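Local coordinates for viral structural protein 4 (Bombyx mori cytoplasmic polyhedrosis virus, PDB 6TZ0) that binds GTP and probably works beside the viral RNA-dependent RNA polymerase as its nucleotide-binding partner during transcription inside the capsid, at residues B[14-19]-B[318-323]; B[387-392]-B[464-469]. All blocks are in the same frame, centred on the assembly; numbering follows the deposited sequence.

Contact 1. Residues B[14-19]-B[318-323]; sequences EEYGLY and PHKMMN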
loop_
_atom_site.group_PDB
_atom_site.type_symbol
_atom_site.label_atom_id
_atom_site.label_comp_id
_atom_site.label_asym_id
_atom_site.label_seq_id
_atom_site.Cartn_x
_atom_site.Cartn_y
_atom_site.Cartn_z
ATOM N N GLU B 14 -8.876 -4.265 -48.001
ATOM C CA GLU B 14 -9.995 -4.748 -48.806
ATOM C C GLU B 14 -11.210 -5.034 -47.941
ATOM O O GLU B 14 -12.348 -4.951 -48.412
ATOM C CB GLU B 14 -9.605 -6.008 -49.576
ATOM C CG GLU B 14 -8.571 -5.805 -50.656
ATOM C CD GLU B 14 -8.344 -7.048 -51.473
ATOM O OE1 GLU B 14 -8.889 -8.108 -51.106
ATOM O OE2 GLU B 14 -7.631 -6.966 -52.493
ATOM N N GLU B 15 -10.979 -5.402 -46.680
ATOM C CA GLU B 15 -12.068 -5.598 -45.728
ATOM C C GLU B 15 -12.854 -4.313 -45.489
ATOM O O GLU B 15 -14.084 -4.339 -45.370
ATOM C CB GLU B 15 -11.486 -6.125 -44.421
ATOM C CG GLU B 15 -12.470 -6.354 -43.314
ATOM C CD GLU B 15 -11.789 -6.833 -42.054
ATOM O OE1 GLU B 15 -10.550 -6.995 -42.080
ATOM O OE2 GLU B 15 -12.482 -7.035 -41.034
ATOM N N TYR B 16 -12.165 -3.174 -45.440
ATOM C CA TYR B 16 -12.796 -1.879 -45.211
ATOM C C TYR B 16 -13.503 -1.323 -46.440
ATOM O O TYR B 16 -14.086 -0.238 -46.352
ATOM C CB TYR B 16 -11.742 -0.886 -44.730
ATOM C CG TYR B 16 -11.330 -1.086 -43.298
ATOM C CD1 TYR B 16 -12.222 -1.570 -42.369
ATOM C CD2 TYR B 16 -10.025 -0.864 -42.895
ATOM C CE1 TYR B 16 -11.852 -1.774 -41.057
ATOM C CE2 TYR B 16 -9.637 -1.073 -41.582
ATOM C CZ TYR B 16 -10.561 -1.531 -40.670
ATOM O OH TYR B 16 -10.204 -1.745 -39.362
ATOM N N GLY B 17 -13.483 -2.030 -47.563
ATOM C CA GLY B 17 -14.039 -1.520 -48.793
ATOM C C GLY B 17 -13.085 -0.687 -49.609
ATOM O O GLY B 17 -13.532 0.154 -50.394
ATOM N N LEU B 18 -11.781 -0.902 -49.459
ATOM C CA LEU B 18 -10.754 -0.062 -50.058
ATOM C C LEU B 18 -9.864 -0.928 -50.931
ATOM O O LEU B 18 -9.282 -1.903 -50.450
ATOM C CB LEU B 18 -9.921 0.631 -48.980
ATOM C CG LEU B 18 -10.356 1.912 -48.270
ATOM C CD1 LEU B 18 -11.558 1.725 -47.404
ATOM C CD2 LEU B 18 -9.217 2.312 -47.395
ATOM N N TYR B 19 -9.756 -0.572 -52.203
ATOM C CA TYR B 19 -8.980 -1.317 -53.179
ATOM C C TYR B 19 -7.887 -0.428 -53.744
ATOM O O TYR B 19 -8.137 0.736 -54.060
ATOM C CB TYR B 19 -9.881 -1.808 -54.305
ATOM C CG TYR B 19 -10.811 -2.910 -53.890
ATOM C CD1 TYR B 19 -10.490 -3.755 -52.857
ATOM C CD2 TYR B 19 -12.042 -3.064 -54.487
ATOM C CE1 TYR B 19 -11.342 -4.754 -52.467
ATOM C CE2 TYR B 19 -12.897 -4.069 -54.096
ATOM C CZ TYR B 19 -12.536 -4.909 -53.082
ATOM O OH TYR B 19 -13.367 -5.917 -52.662
ATOM N N PRO B 318 -26.328 -4.698 -47.382
ATOM C CA PRO B 318 -25.123 -5.358 -46.870
ATOM C C PRO B 318 -24.173 -4.354 -46.242
ATOM O O PRO B 318 -23.997 -3.241 -46.741
ATOM C CB PRO B 318 -24.510 -5.994 -48.121
ATOM C CG PRO B 318 -25.629 -6.119 -49.063
ATOM C CD PRO B 318 -26.499 -4.936 -48.822
ATOM N N HIS B 319 -23.564 -4.753 -45.132
ATOM C CA HIS B 319 -22.716 -3.853 -44.370
ATOM C C HIS B 319 -21.578 -4.676 -43.791
ATOM O O HIS B 319 -21.635 -5.903 -43.772
ATOM C CB HIS B 319 -23.525 -3.142 -43.279
ATOM C CG HIS B 319 -22.807 -2.000 -42.639
ATOM N ND1 HIS B 319 -22.671 -0.773 -43.247
ATOM C CD2 HIS B 319 -22.153 -1.909 -41.459
ATOM C CE1 HIS B 319 -21.986 0.032 -42.457
ATOM N NE2 HIS B 319 -21.650 -0.637 -41.371
ATOM N N LYS B 320 -20.524 -3.997 -43.352
ATOM C CA LYS B 320 -19.378 -4.673 -42.759
ATOM C C LYS B 320 -19.736 -5.284 -41.408
ATOM O O LYS B 320 -20.511 -4.711 -40.639
ATOM C CB LYS B 320 -18.230 -3.683 -42.603
ATOM C CG LYS B 320 -16.959 -4.291 -42.109
ATOM C CD LYS B 320 -15.864 -3.292 -41.973
ATOM C CE LYS B 320 -14.644 -3.980 -41.437
ATOM N NZ LYS B 320 -14.863 -4.432 -40.041
ATOM N N MET B 321 -19.188 -6.466 -41.130
ATOM C CA MET B 321 -19.380 -7.099 -39.832
ATOM C C MET B 321 -18.662 -6.356 -38.718
ATOM O O MET B 321 -17.553 -5.851 -38.892
ATOM C CB MET B 321 -18.898 -8.546 -39.853
ATOM C CG MET B 321 -19.887 -9.516 -40.428
ATOM S SD MET B 321 -19.326 -11.200 -40.192
ATOM C CE MET B 321 -20.674 -12.106 -40.937
ATOM N N MET B 322 -19.306 -6.318 -37.558
ATOM C CA MET B 322 -18.724 -5.747 -36.357
ATOM C C MET B 322 -17.605 -6.627 -35.820
ATOM O O MET B 322 -17.630 -7.852 -35.944
ATOM C CB MET B 322 -19.792 -5.591 -35.282
ATOM C CG MET B 322 -20.898 -4.648 -35.654
ATOM S SD MET B 322 -22.135 -4.456 -34.371
ATOM C CE MET B 322 -23.049 -5.972 -34.578
ATOM N N ASN B 323 -16.630 -5.993 -35.214
ATOM C CA ASN B 323 -15.584 -6.716 -34.532
ATOM C C ASN B 323 -15.802 -6.628 -33.031
ATOM O O ASN B 323 -16.199 -5.573 -32.530
ATOM C CB ASN B 323 -14.205 -6.153 -34.877
ATOM C CG ASN B 323 -13.912 -6.211 -36.354
ATOM O OD1 ASN B 323 -13.760 -5.182 -37.003
ATOM N ND2 ASN B 323 -13.847 -7.417 -36.898
#
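K320 reaches across to Y16 and E15 with the last carbons of its side chain, and its CE, 3.5 Å from Y16 CD1, makes the closest approach of the contact. That methylene lies at a slant to the phenol ring, near its CD1–CE1 side. E15, next to Y16 in sequence, adds its aliphatic part, with CG 3.7 Å from K320 CE, and the side chains of E15 and K320 cross at roughly a right angle. The lysine extends this far with CG anti to the backbone N (chi1 -175°) and a bend only at its last torsion. Helix 10-15 ends here in a Schellman motif: G17, with positive phi, gives its N-H to E14 O at 3.2 Å. Across from it, strand 313-319, at the edge of an antiparallel sheet, has just run out into the loop that carries K320. Y16 is buried, its OH hydrogen-bonded to D161 and its ring meeting F159. The polar side is looser. E15 OE2 and K320 NZ form a long salt bridge of 3.7 Å, and the ammonium also makes a weak bond to M321 O. Partly exposed N323 comes no closer than 4.4 Å, from its ND2 to E15 OE2.

Contact 2. Residues B[387-392]-B[464-469]; sequences GRWLAK and DTHSER
W389 meets T465 and H466 through the far end of its indole, whose CH2 lies 4.1 Å from T465 O. This carbonyl oxygen sits at the ring edge, close to the indole plane, whereas the imidazole arrives obliquely, with H466 CD2 4.1 Å from the same W389 CH2. The tryptophan points across from helix 385-393, its CG anti to the backbone N (chi1 179°), which carries the six-membered ring to the other segment. Its NE1 is hydrogen-bonded to S400 O, and F401 and F471 also meet the ring. What the indole touches is a type I beta turn from D464 to S467, closed by a weak bond from S467 N to D464 O and leading straight into helix 468-476. S467 is the N-cap of that helix, its OG accepting a weak capping bond from R469 N at 3.5 Å. One residue further along, L390 brings CD1 to 4.1 Å from H466 CB, so the leucine methyl packs against the root of the histidine while the tryptophan meets its ring. Two polar atoms of H466 are held from outside the two segments: NE2 by V396 O and the carbonyl oxygen by Y386 OH.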
loop_
_atom_site.group_PDB
_atom_site.type_symbol
_atom_site.label_atom_id
_atom_site.label_comp_id
_atom_site.label_asym_id
_atom_site.label_seq_id
_atom_site.Cartn_x
_atom_site.Cartn_y
_atom_site.Cartn_z
ATOM N N GLY B 387 -35.700 -14.765 -5.517
ATOM C CA GLY B 387 -37.044 -14.275 -5.268
ATOM C C GLY B 387 -38.087 -15.373 -5.312
ATOM O O GLY B 387 -38.947 -15.458 -4.430
ATOM N N ARG B 388 -38.010 -16.246 -6.317
ATOM C CA ARG B 388 -38.949 -17.355 -6.402
ATOM C C ARG B 388 -38.665 -18.432 -5.364
ATOM O O ARG B 388 -39.557 -19.223 -5.053
ATOM C CB ARG B 388 -38.930 -17.961 -7.803
ATOM C CG ARG B 388 -39.417 -17.021 -8.894
ATOM C CD ARG B 388 -39.523 -17.747 -10.213
ATOM N NE ARG B 388 -39.926 -16.907 -11.332
ATOM C CZ ARG B 388 -39.105 -16.504 -12.291
ATOM N NH1 ARG B 388 -37.843 -16.902 -12.294
ATOM N NH2 ARG B 388 -39.559 -15.745 -13.273
ATOM N N TRP B 389 -37.448 -18.479 -4.826
ATOM C CA TRP B 389 -37.169 -19.350 -3.691
ATOM C C TRP B 389 -37.789 -18.801 -2.412
ATOM O O TRP B 389 -38.468 -19.522 -1.674
ATOM C CB TRP B 389 -35.664 -19.491 -3.519
ATOM C CG TRP B 389 -35.258 -20.335 -2.369
ATOM C CD1 TRP B 389 -35.278 -21.690 -2.297
ATOM C CD2 TRP B 389 -34.820 -19.871 -1.091
ATOM N NE1 TRP B 389 -34.839 -22.104 -1.066
ATOM C CE2 TRP B 389 -34.561 -21.003 -0.305
ATOM C CE3 TRP B 389 -34.607 -18.605 -0.541
ATOM C CZ2 TRP B 389 -34.097 -20.909 0.999
ATOM C CZ3 TRP B 389 -34.147 -18.515 0.751
ATOM C CH2 TRP B 389 -33.899 -19.658 1.508
ATOM N N LEU B 390 -37.553 -17.517 -2.136
ATOM C CA LEU B 390 -37.994 -16.893 -0.900
ATOM C C LEU B 390 -39.500 -16.683 -0.869
ATOM O O LEU B 390 -40.074 -16.572 0.216
ATOM C CB LEU B 390 -37.250 -15.570 -0.719
ATOM C CG LEU B 390 -37.374 -14.748 0.560
ATOM C CD1 LEU B 390 -36.876 -15.543 1.735
ATOM C CD2 LEU B 390 -36.573 -13.484 0.412
ATOM N N ALA B 391 -40.161 -16.658 -2.027
ATOM C CA ALA B 391 -41.616 -16.596 -2.021
ATOM C C ALA B 391 -42.252 -17.896 -1.545
ATOM O O ALA B 391 -43.422 -17.890 -1.151
ATOM C CB ALA B 391 -42.135 -16.246 -3.410
ATOM N N LYS B 392 -41.515 -19.003 -1.574
ATOM C CA LYS B 392 -41.970 -20.271 -1.025
ATOM C C LYS B 392 -41.427 -20.549 0.367
ATOM O O LYS B 392 -42.169 -21.018 1.231
ATOM C CB LYS B 392 -41.566 -21.423 -1.948
ATOM C CG LYS B 392 -42.187 -21.378 -3.321
ATOM C CD LYS B 392 -43.672 -21.639 -3.244
ATOM C CE LYS B 392 -44.316 -21.581 -4.612
ATOM N NZ LYS B 392 -43.880 -22.706 -5.478
ATOM N N ASP B 464 -28.140 -14.457 7.396
ATOM C CA ASP B 464 -29.089 -15.309 8.085
ATOM C C ASP B 464 -29.383 -16.502 7.189
ATOM O O ASP B 464 -28.835 -16.624 6.098
ATOM C CB ASP B 464 -30.349 -14.524 8.437
ATOM C CG ASP B 464 -30.096 -13.468 9.490
ATOM O OD1 ASP B 464 -29.174 -13.652 10.310
ATOM O OD2 ASP B 464 -30.824 -12.455 9.508
ATOM N N THR B 465 -30.252 -17.398 7.650
ATOM C CA THR B 465 -30.526 -18.589 6.856
ATOM C C THR B 465 -31.376 -18.295 5.627
ATOM O O THR B 465 -31.296 -19.040 4.647
ATOM C CB THR B 465 -31.181 -19.669 7.719
ATOM O OG1 THR B 465 -31.481 -20.811 6.908
ATOM C CG2 THR B 465 -32.441 -19.160 8.380
ATOM N N HIS B 466 -32.153 -17.218 5.632
ATOM C CA HIS B 466 -32.926 -16.827 4.465
ATOM C C HIS B 466 -32.288 -15.672 3.722
ATOM O O HIS B 466 -32.912 -15.103 2.824
ATOM C CB HIS B 466 -34.350 -16.462 4.869
ATOM C CG HIS B 466 -35.102 -17.595 5.481
ATOM N ND1 HIS B 466 -35.137 -17.815 6.839
ATOM C CD2 HIS B 466 -35.814 -18.597 4.920
ATOM C CE1 HIS B 466 -35.861 -18.889 7.091
ATOM N NE2 HIS B 466 -36.284 -19.383 5.942
ATOM N N SER B 467 -31.063 -15.311 4.088
ATOM C CA SER B 467 -30.347 -14.240 3.426
ATOM C C SER B 467 -29.964 -14.649 2.013
ATOM O O SER B 467 -29.903 -15.832 1.672
ATOM C CB SER B 467 -29.093 -13.871 4.210
ATOM O OG SER B 467 -28.396 -12.822 3.573
ATOM N N GLU B 468 -29.705 -13.648 1.182
ATOM C CA GLU B 468 -29.364 -13.925 -0.204
ATOM C C GLU B 468 -27.917 -14.369 -0.336
ATOM O O GLU B 468 -27.605 -15.220 -1.182
ATOM C CB GLU B 468 -29.658 -12.687 -1.050
ATOM C CG GLU B 468 -29.583 -12.905 -2.540
ATOM C CD GLU B 468 -29.986 -11.673 -3.324
ATOM O OE1 GLU B 468 -30.371 -10.670 -2.696
ATOM O OE2 GLU B 468 -29.909 -11.704 -4.569
ATOM N N ARG B 469 -27.044 -13.832 0.519
ATOM C CA ARG B 469 -25.647 -14.245 0.557
ATOM C C ARG B 469 -25.523 -15.710 0.960
ATOM O O ARG B 469 -24.791 -16.478 0.323
ATOM C CB ARG B 469 -24.889 -13.312 1.505
ATOM C CG ARG B 469 -23.381 -13.480 1.620
ATOM C CD ARG B 469 -23.055 -14.196 2.893
ATOM N NE ARG B 469 -21.633 -14.378 3.160
ATOM C CZ ARG B 469 -20.896 -13.559 3.900
ATOM N NH1 ARG B 469 -21.444 -12.489 4.449
ATOM N NH2 ARG B 469 -19.613 -13.821 4.105
#

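Contacts 1 and 2 lie on opposite sides of the chain's centre, 50 Å apart between their centres and about 29 Å between nearest atoms, so neither touches the other. They follow in series: the first joins the N-terminal region to the loop that follows strand 313-319 before the second begins. Between them in sequence comes the P-loop around K359 and T360, where GTP has been seen in a structure of this protein, though none is bound to this chain here; both contacts are away from that site. The centre of contact 1 lies about 16 Å from the chain's centre, that of contact 2 about 35 Å. R469, in 464-469 but not touching 387-392, packs on Q97 of the RNA-dependent RNA polymerase chain.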